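Local atomic coordinates of translocator protein BipD (Burkholderia pseudomallei, PDB entry 3NFT), a protein that is required for invasion of epithelial cells and survival within host cells, and probably regulates secretion of the effectors BipB and BipC at the type III needle tip. Residues R93-L96 and E97-T101; K198-I202 and A203-K207; S159-Q162 and D163-A167; M173-G177 and G178-A182. One frame throughout, in Å; residues are numbered along the deposited sequence.

Interaction 1: R93-L96 and E97-T101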
# COMPACT_ATOMS: atom_id res chain seq x y z
N ARG A 93 -5.47 13.34 -10.96
CA ARG A 93 -4.09 12.86 -11.12
C ARG A 93 -3.09 13.90 -10.62
O ARG A 93 -2.11 13.56 -9.94
CB ARG A 93 -3.80 12.51 -12.58
CG ARG A 93 -2.44 11.81 -12.75
CD ARG A 93 -2.19 11.30 -14.17
NE ARG A 93 -0.91 10.57 -14.25
CZ ARG A 93 -0.76 9.24 -14.25
NH1 ARG A 93 -1.80 8.41 -14.18
NH2 ARG A 93 0.47 8.72 -14.34
N ASN A 94 -3.33 15.16 -10.97
CA ASN A 94 -2.44 16.25 -10.55
C ASN A 94 -2.36 16.33 -9.03
O ASN A 94 -1.28 16.49 -8.46
CB ASN A 94 -2.91 17.59 -11.11
CG ASN A 94 -2.63 17.78 -12.60
OD1 ASN A 94 -3.15 18.72 -13.21
ND2 ASN A 94 -1.82 16.91 -13.19
N LEU A 95 -3.50 16.20 -8.36
CA LEU A 95 -3.52 16.27 -6.90
C LEU A 95 -2.76 15.08 -6.29
O LEU A 95 -2.01 15.22 -5.35
CB LEU A 95 -4.96 16.35 -6.38
CG LEU A 95 -5.17 16.38 -4.86
CD1 LEU A 95 -4.28 17.42 -4.16
CD2 LEU A 95 -6.65 16.64 -4.51
N LEU A 96 -2.98 13.89 -6.82
CA LEU A 96 -2.21 12.73 -6.36
C LEU A 96 -0.70 12.92 -6.55
O LEU A 96 0.09 12.58 -5.68
CB LEU A 96 -2.69 11.44 -7.04
CG LEU A 96 -4.07 10.93 -6.63
CD1 LEU A 96 -4.41 9.61 -7.32
CD2 LEU A 96 -4.22 10.76 -5.14
N GLU A 97 -0.32 13.47 -7.69
CA GLU A 97 1.10 13.73 -7.97
C GLU A 97 1.70 14.69 -6.93
O GLU A 97 2.83 14.49 -6.47
CB GLU A 97 1.28 14.26 -9.40
CG GLU A 97 1.08 13.16 -10.44
CD GLU A 97 1.11 13.65 -11.88
OE1 GLU A 97 1.22 14.88 -12.11
OE2 GLU A 97 1.03 12.80 -12.79
N ARG A 98 0.94 15.71 -6.54
CA ARG A 98 1.40 16.66 -5.51
C ARG A 98 1.54 15.99 -4.16
O ARG A 98 2.51 16.24 -3.44
CB ARG A 98 0.47 17.87 -5.40
CG ARG A 98 0.43 18.66 -6.69
CD ARG A 98 -0.08 20.09 -6.51
NE ARG A 98 -1.47 20.18 -6.07
CZ ARG A 98 -2.54 20.06 -6.87
NH1 ARG A 98 -2.43 19.81 -8.17
NH2 ARG A 98 -3.75 20.19 -6.35
N LEU A 99 0.58 15.13 -3.81
CA LEU A 99 0.64 14.38 -2.55
C LEU A 99 1.82 13.42 -2.52
O LEU A 99 2.51 13.30 -1.51
CB LEU A 99 -0.68 13.63 -2.32
CG LEU A 99 -1.89 14.54 -2.03
CD1 LEU A 99 -3.22 13.80 -2.21
CD2 LEU A 99 -1.80 15.13 -0.61
N GLU A 100 2.08 12.77 -3.65
CA GLU A 100 3.21 11.85 -3.78
C GLU A 100 4.52 12.60 -3.58
O GLU A 100 5.43 12.13 -2.88
CB GLU A 100 3.17 11.18 -5.15
CG GLU A 100 4.34 10.24 -5.40
CD GLU A 100 4.21 9.48 -6.71
OE1 GLU A 100 3.17 9.61 -7.41
OE2 GLU A 100 5.17 8.76 -7.04
N THR A 101 4.62 13.78 -4.18
CA THR A 101 5.80 14.62 -4.00
C THR A 101 5.99 15.02 -2.53
O THR A 101 7.12 14.99 -2.03
CB THR A 101 5.73 15.86 -4.91
OG1 THR A 101 5.66 15.42 -6.28
CG2 THR A 101 6.96 16.74 -4.73
O HOH W 1 1.06 12.78 -15.48
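Arg93 and Glu97 face each other one turn apart on helix 76-103, an amphipathic helix packed against the long helices 121-160 and 244-295. Four successive i to i+4 backbone bonds carry the helix through here, from Glu97 N on Arg93 O to Glu100 N on Leu96 O (2.8 Å).

The charged pair is a loose i, i+4 salt bridge: Arg93 NE lies 3.3 Å from Glu97 OE2, the bond is weak and bent to 134°, and the guanidinium and carboxylate planes stand nearly perpendicular (86°). A water bridges the pair, accepting from Arg93 NE and donating to Glu97 OE2 at 2.7 Å. Long, flexible charged chains suit this solvent-facing flank.

Leucines occupy the inward side. Leu95 CG meets Leu99 CD1 at 4.2 Å, while Leu96 reaches Ile130 and Ile137 of one long helix and Phe279 and Leu286 of the other.

Arg98 folds back over the preceding turn through a bend at chi3 (-64°), and its NH2 bonds to Ala36 O. One face of its guanidinium lies over Leu95 CA, and the same NH2 touches the methyl Leu95 CD1 at 3.6 Å.

Interaction 2: K198-I202 and A203-K207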
# COMPACT_ATOMS: atom_id res chain seq x y z
N LYS A 198 -2.69 -1.36 -17.89
CA LYS A 198 -1.92 -2.59 -17.72
C LYS A 198 -1.91 -2.94 -16.22
O LYS A 198 -1.85 -2.05 -15.36
CB LYS A 198 -0.49 -2.43 -18.26
CG LYS A 198 0.21 -3.77 -18.49
CD LYS A 198 1.57 -3.61 -19.15
CE LYS A 198 2.21 -4.98 -19.45
NZ LYS A 198 3.58 -4.88 -20.06
N GLY A 199 -2.03 -4.23 -15.93
CA GLY A 199 -2.12 -4.70 -14.54
C GLY A 199 -3.53 -4.76 -13.97
O GLY A 199 -3.72 -5.19 -12.83
N ALA A 200 -4.53 -4.36 -14.76
CA ALA A 200 -5.90 -4.31 -14.25
C ALA A 200 -6.41 -5.71 -13.90
O ALA A 200 -6.13 -6.68 -14.59
CB ALA A 200 -6.81 -3.62 -15.26
N ASP A 201 -7.16 -5.80 -12.80
CA ASP A 201 -7.75 -7.05 -12.35
C ASP A 201 -9.01 -7.25 -13.17
O ASP A 201 -10.05 -6.64 -12.92
CB ASP A 201 -8.04 -6.94 -10.84
CG ASP A 201 -8.59 -8.23 -10.24
OD1 ASP A 201 -9.20 -9.05 -10.94
OD2 ASP A 201 -8.43 -8.38 -9.00
N ILE A 202 -8.93 -8.11 -14.18
CA ILE A 202 -10.02 -8.25 -15.14
C ILE A 202 -11.30 -8.78 -14.52
O ILE A 202 -12.39 -8.32 -14.84
CB ILE A 202 -9.60 -9.16 -16.33
CG1 ILE A 202 -8.42 -8.55 -17.07
CG2 ILE A 202 -10.78 -9.41 -17.25
CD1 ILE A 202 -8.60 -7.14 -17.52
N ALA A 203 -11.17 -9.76 -13.63
CA ALA A 203 -12.33 -10.32 -12.94
C ALA A 203 -13.05 -9.24 -12.12
O ALA A 203 -14.28 -9.16 -12.12
CB ALA A 203 -11.90 -11.48 -12.05
N ARG A 204 -12.27 -8.41 -11.41
CA ARG A 204 -12.85 -7.30 -10.64
C ARG A 204 -13.60 -6.33 -11.55
O ARG A 204 -14.72 -5.94 -11.25
CB ARG A 204 -11.76 -6.56 -9.86
CG ARG A 204 -12.29 -5.60 -8.78
CD ARG A 204 -12.56 -4.20 -9.30
NE ARG A 204 -11.39 -3.32 -9.20
CZ ARG A 204 -11.39 -2.02 -9.53
NH1 ARG A 204 -12.49 -1.44 -9.99
NH2 ARG A 204 -10.27 -1.32 -9.40
N TRP A 205 -12.97 -5.94 -12.66
CA TRP A 205 -13.61 -5.01 -13.59
C TRP A 205 -14.84 -5.60 -14.27
O TRP A 205 -15.83 -4.90 -14.47
CB TRP A 205 -12.61 -4.46 -14.60
CG TRP A 205 -11.73 -3.40 -14.00
CD1 TRP A 205 -10.46 -3.56 -13.54
CD2 TRP A 205 -12.08 -2.04 -13.72
NE1 TRP A 205 -9.98 -2.38 -13.04
CE2 TRP A 205 -10.96 -1.43 -13.15
CE3 TRP A 205 -13.23 -1.28 -13.95
CZ2 TRP A 205 -10.96 -0.09 -12.76
CZ3 TRP A 205 -13.22 0.06 -13.56
CH2 TRP A 205 -12.10 0.62 -12.98
N ARG A 206 -14.83 -6.90 -14.59
CA ARG A 206 -16.04 -7.53 -15.10
C ARG A 206 -17.17 -7.44 -14.09
O ARG A 206 -18.30 -7.11 -14.45
CB ARG A 206 -15.79 -9.01 -15.45
CG ARG A 206 -14.96 -9.20 -16.68
CD ARG A 206 -14.85 -10.70 -17.05
NE ARG A 206 -14.02 -10.91 -18.24
CZ ARG A 206 -13.05 -11.82 -18.36
NH1 ARG A 206 -12.72 -12.62 -17.35
NH2 ARG A 206 -12.38 -11.91 -19.50
N LYS A 207 -16.89 -7.71 -12.81
CA LYS A 207 -17.93 -7.60 -11.78
C LYS A 207 -18.40 -6.16 -11.62
O LYS A 207 -19.61 -5.92 -11.51
CB LYS A 207 -17.45 -8.12 -10.43
CG LYS A 207 -17.28 -9.63 -10.37
CD LYS A 207 -16.93 -10.08 -8.96
CE LYS A 207 -16.66 -11.58 -8.88
NZ LYS A 207 -16.20 -11.97 -7.51
O HOH W 2 -7.56 -3.36 -11.09
O HOH W 3 -8.64 -11.25 -13.03
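Between Ala200 and Trp205 the chain leaves an extended loop and winds into helix 202-209, with Trp205 N bonded to Asp201 O (3.0 Å) and Arg206 N to Ile202 O (2.8 Å). The side chain of Asp201 turns in over this first turn: with CG anti to its own N (chi1 -177°), OD1 receives Arg204 N at 3.2 Å. The bond is straight at 166°, but the N-H arrives from above the carboxylate plane. A water donates to the same OD1 and accepts from Ala203 N, which brings a second amide of the helix start into the arrangement.

Asp201 is thus a classic N-cap. Aspartate suits the place because its short acid folds forward over the first turn to an amide that has no carbonyl of a preceding turn to bind, and its negative charge would be favoured by the positive end of the helix dipole.

The Trp205 ring lies against the loop. Its CD1 edge lies 3.2 Å from Asp201 O, near the ring plane, and the methyl of Ala200 comes within 4.0 Å of CD1; a water accepts from both Trp205 NE1 and Asp201 N. The indole packs on Tyr140 and Ile143, fastening this short helix to helix 121-160. In one of two modelled conformers, so with some doubt, Arg204 sets NH1 over the indole face near its rim and NH2 pairs with Asp136. On another flank, the extended Arg206 chain brings one face of its guanidinium against Ile202 CG2, which lies over the centre of the group, 3.5 Å from CZ; Arg206 NH2 is held beyond by Asp217 and Ile215 O.

Interaction 3: S159-Q162 and D163-A167; sequences SKLQ and DYISA
Three backbone bonds, each spanning three residues, join Lys160, Leu161 and Gln162 to the residues that follow. Tyr164 N to Leu161 O is the shortest at 2.9 Å, Asp163 N to Lys160 O measures 3.1 Å, and Ile165 N to Gln162 O stretches to 3.3 Å. All three N-H groups are aimed well at their acceptors, but each meets its oxygen from above the carbonyl plane, and the departure grows from 46° at Lys160 O to 71° at Gln162 O. Such i to i+3 bonds, met from well above the carbonyl plane, go with 3-10 winding.

The polar side chains find their partners outside this turn. Asp163 keeps its CB 3.5 Å from Lys160 O while OD2 pairs with Arg72; Gln162 is buried, and its NE2 is satisfied by Met158 O and Arg71 O, so a long amide is well placed to tie the helix end to the neighbouring loop.

Packing centres on Leu161. Its chi1 of 69° sets CG between the backbone N and the carbonyl carbon, and the side chain runs beside that of Ile165, the two pointing the same way with their CD1 methyls 3.9 Å apart. Both are buried: Phe254 covers Leu161 and Tyr247 covers Ile165. Tyr164 turns to another side, its CB 3.5 Å from Leu161 O and its ring against Lys179 and Leu183. The whole is a 3-10 turn ending a long helix predicted to form a coiled coil, through which the chain passes directly into the edge strand 165-168 of a three-stranded antiparallel sheet.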
# COMPACT_ATOMS: atom_id res chain seq x y z
N SER A 159 -32.06 10.63 -33.13
CA SER A 159 -32.45 11.94 -33.65
C SER A 159 -32.54 11.86 -35.19
O SER A 159 -33.55 12.23 -35.77
CB SER A 159 -31.44 12.98 -33.23
OG SER A 159 -31.37 13.10 -31.82
N LYS A 160 -31.48 11.37 -35.83
CA LYS A 160 -31.43 11.26 -37.28
C LYS A 160 -32.55 10.42 -37.85
O LYS A 160 -33.12 10.75 -38.90
CB LYS A 160 -30.09 10.66 -37.71
CG LYS A 160 -28.92 11.57 -37.59
CD LYS A 160 -27.63 10.90 -38.05
CE LYS A 160 -26.60 11.90 -38.49
NZ LYS A 160 -26.22 12.85 -37.42
N LEU A 161 -32.93 9.35 -37.15
CA LEU A 161 -33.92 8.41 -37.69
C LEU A 161 -35.29 9.02 -37.81
O LEU A 161 -36.11 8.56 -38.58
CB LEU A 161 -33.96 7.11 -36.89
CG LEU A 161 -34.51 7.10 -35.46
CD1 LEU A 161 -36.03 7.08 -35.48
CD2 LEU A 161 -33.96 5.88 -34.67
N GLN A 162 -35.53 10.11 -37.07
CA GLN A 162 -36.82 10.79 -37.10
C GLN A 162 -37.12 11.39 -38.47
O GLN A 162 -38.28 11.65 -38.79
CB GLN A 162 -36.88 11.84 -35.99
CG GLN A 162 -36.77 11.21 -34.63
CD GLN A 162 -36.93 12.21 -33.50
OE1 GLN A 162 -37.67 13.19 -33.63
NE2 GLN A 162 -36.22 11.99 -32.41
N ASP A 163 -36.08 11.59 -39.28
CA ASP A 163 -36.29 12.10 -40.64
C ASP A 163 -37.03 11.08 -41.49
O ASP A 163 -37.56 11.40 -42.56
CB ASP A 163 -34.98 12.38 -41.33
CG ASP A 163 -34.29 13.65 -40.87
OD1 ASP A 163 -33.14 13.88 -41.30
OD2 ASP A 163 -34.88 14.43 -40.12
N TYR A 164 -37.03 9.83 -41.03
CA TYR A 164 -37.62 8.73 -41.78
C TYR A 164 -38.98 8.27 -41.25
O TYR A 164 -39.51 7.23 -41.66
CB TYR A 164 -36.61 7.58 -41.85
CG TYR A 164 -35.40 7.92 -42.65
CD1 TYR A 164 -34.15 8.00 -42.05
CD2 TYR A 164 -35.49 8.17 -44.01
CE1 TYR A 164 -33.01 8.34 -42.79
CE2 TYR A 164 -34.36 8.51 -44.76
CZ TYR A 164 -33.13 8.59 -44.15
OH TYR A 164 -32.01 8.90 -44.89
N ILE A 165 -39.56 9.06 -40.34
CA ILE A 165 -40.89 8.83 -39.87
C ILE A 165 -41.69 10.07 -40.20
O ILE A 165 -41.27 11.20 -39.85
CB ILE A 165 -40.90 8.59 -38.34
CG1 ILE A 165 -40.05 7.35 -38.01
CG2 ILE A 165 -42.31 8.54 -37.80
CD1 ILE A 165 -39.73 7.19 -36.55
N SER A 166 -42.84 9.87 -40.82
CA SER A 166 -43.68 11.00 -41.21
C SER A 166 -45.16 10.65 -41.19
O SER A 166 -45.55 9.48 -41.14
CB SER A 166 -43.25 11.47 -42.59
OG SER A 166 -43.48 10.47 -43.58
N ALA A 167 -46.00 11.68 -41.24
CA ALA A 167 -47.44 11.51 -41.36
C ALA A 167 -47.80 11.03 -42.76
O ALA A 167 -47.31 11.56 -43.76
CB ALA A 167 -48.16 12.87 -41.09

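Interaction 4: M173-G177 and G178-A182; sequences MKIDG and GKIKA
Ile175 holds CG1 anti to its backbone N (chi1 -179°) and Ile180 turns its own CG1 beside the N (chi1 -61°), which brings the two side chains together at about a right angle. This is a strand-to-helix junction: strand 172-175 ends, Asp176 forms the centre of an inverse gamma turn, and helix 177-189 begins at once. The end of Ile180 does the touching, its CD1 lying 3.9 Å from Ile175 CG1. Branched, apolar isoleucines fill this buried corner well, with Trp250 and Trp242 against Ile175 and Leu235 against Ile180.

Asp176 stands at the N-cap position, yet its carboxylate makes no capping bond to the helix. OD2 instead takes the amide of Gly239, while the amide of Lys179 is met by the side chain of Asp238, from the loop before strand 240-243. Asp176 O receives weak bonds from Lys179 N and Ile180 N, both at 3.3 Å. A regular bond follows, Lys181 N to Gly177 O (2.9 Å). Gly177, buried and with ordinary helical angles, opens the first turn; the aliphatic part of Lys181 rests on its carbonyl, CG 3.2 Å from Gly177 O.

Lys179 curls back toward Asp176 through bends at chi2 and chi4, but its NZ stays 4.9 Å from Asp176 OD1. A water spans the gap, donating to OD1 at 2.7 Å and accepting a weak bond from NZ.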
# COMPACT_ATOMS: atom_id res chain seq x y z
N MET A 173 -49.01 6.53 -40.30
CA MET A 173 -47.61 6.93 -40.20
C MET A 173 -46.84 6.15 -41.26
O MET A 173 -47.13 4.99 -41.53
CB MET A 173 -47.04 6.56 -38.83
CG MET A 173 -47.75 7.20 -37.67
SD MET A 173 -47.47 8.98 -37.60
CE MET A 173 -45.90 9.14 -36.79
N LYS A 174 -45.88 6.80 -41.88
CA LYS A 174 -44.96 6.15 -42.79
C LYS A 174 -43.62 6.05 -42.12
O LYS A 174 -43.10 7.03 -41.56
CB LYS A 174 -44.85 6.90 -44.11
CG LYS A 174 -43.87 6.32 -45.11
CD LYS A 174 -43.76 7.19 -46.35
CE LYS A 174 -42.71 6.68 -47.33
NZ LYS A 174 -42.73 7.45 -48.62
N ILE A 175 -43.01 4.86 -42.18
CA ILE A 175 -41.71 4.63 -41.62
C ILE A 175 -40.79 3.97 -42.63
O ILE A 175 -41.08 2.86 -43.14
CB ILE A 175 -41.79 3.82 -40.27
CG1 ILE A 175 -40.42 3.59 -39.67
CG2 ILE A 175 -42.57 2.55 -40.42
CD1 ILE A 175 -40.47 3.33 -38.15
N ASP A 176 -39.71 4.67 -42.97
CA ASP A 176 -38.72 4.12 -43.88
C ASP A 176 -37.73 3.34 -43.05
O ASP A 176 -36.63 3.78 -42.75
CB ASP A 176 -38.05 5.19 -44.74
CG ASP A 176 -38.83 5.54 -45.98
OD1 ASP A 176 -38.59 6.66 -46.51
OD2 ASP A 176 -39.66 4.71 -46.48
N GLY A 177 -38.15 2.12 -42.69
CA GLY A 177 -37.42 1.35 -41.73
C GLY A 177 -36.10 0.78 -42.18
O GLY A 177 -35.21 0.54 -41.37
N GLY A 178 -35.98 0.51 -43.48
CA GLY A 178 -34.68 0.08 -44.01
C GLY A 178 -33.58 1.12 -43.86
O GLY A 178 -32.46 0.80 -43.47
N LYS A 179 -33.93 2.38 -44.10
CA LYS A 179 -32.99 3.46 -43.93
C LYS A 179 -32.59 3.54 -42.46
O LYS A 179 -31.42 3.77 -42.13
CB LYS A 179 -33.61 4.78 -44.37
CG LYS A 179 -33.96 4.85 -45.85
CD LYS A 179 -32.75 4.67 -46.71
CE LYS A 179 -33.11 4.75 -48.17
NZ LYS A 179 -34.10 5.83 -48.41
N ILE A 180 -33.57 3.33 -41.58
CA ILE A 180 -33.30 3.39 -40.14
C ILE A 180 -32.41 2.24 -39.69
O ILE A 180 -31.48 2.42 -38.92
CB ILE A 180 -34.59 3.44 -39.31
CG1 ILE A 180 -35.41 4.68 -39.69
CG2 ILE A 180 -34.30 3.46 -37.81
CD1 ILE A 180 -36.77 4.80 -39.07
N LYS A 181 -32.62 1.04 -40.26
CA LYS A 181 -31.76 -0.09 -39.94
C LYS A 181 -30.32 0.21 -40.28
O LYS A 181 -29.42 -0.14 -39.51
CB LYS A 181 -32.20 -1.32 -40.72
CG LYS A 181 -33.49 -1.92 -40.28
CD LYS A 181 -33.95 -3.01 -41.25
CE LYS A 181 -35.42 -3.34 -41.12
NZ LYS A 181 -35.80 -4.46 -42.06
N ALA A 182 -30.09 0.85 -41.42
CA ALA A 182 -28.75 1.19 -41.85
C ALA A 182 -28.08 2.18 -40.89
O ALA A 182 -26.87 2.07 -40.59
CB ALA A 182 -28.75 1.73 -43.32
O HOH W 4 -36.31 7.71 -47.49

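In the fold
Interactions 3 and 4 form one unit, their centres about 8 Å apart: strands 165-168 and 172-175 are neighbours in the same sheet, joined by Ser166 O to Lys174 N (2.8 Å), and Leu161 packs on Ile180. Both are partly buried, each combining backbone bonds with one apolar pair, one leaving a helix for a strand and the other a strand for a helix. Interaction 1 lies on the opposite side of the chain's centre, about 50 Å from interaction 3 between centres, and combines inward leucines with an outer salt bridge. Interaction 2, at the surface, relies on a true aspartate cap and on the Arg206 guanidinium lying against an isoleucine methyl. Helix 121-160 connects the scene, contributing to interaction 3 and packing against interactions 1 and 2.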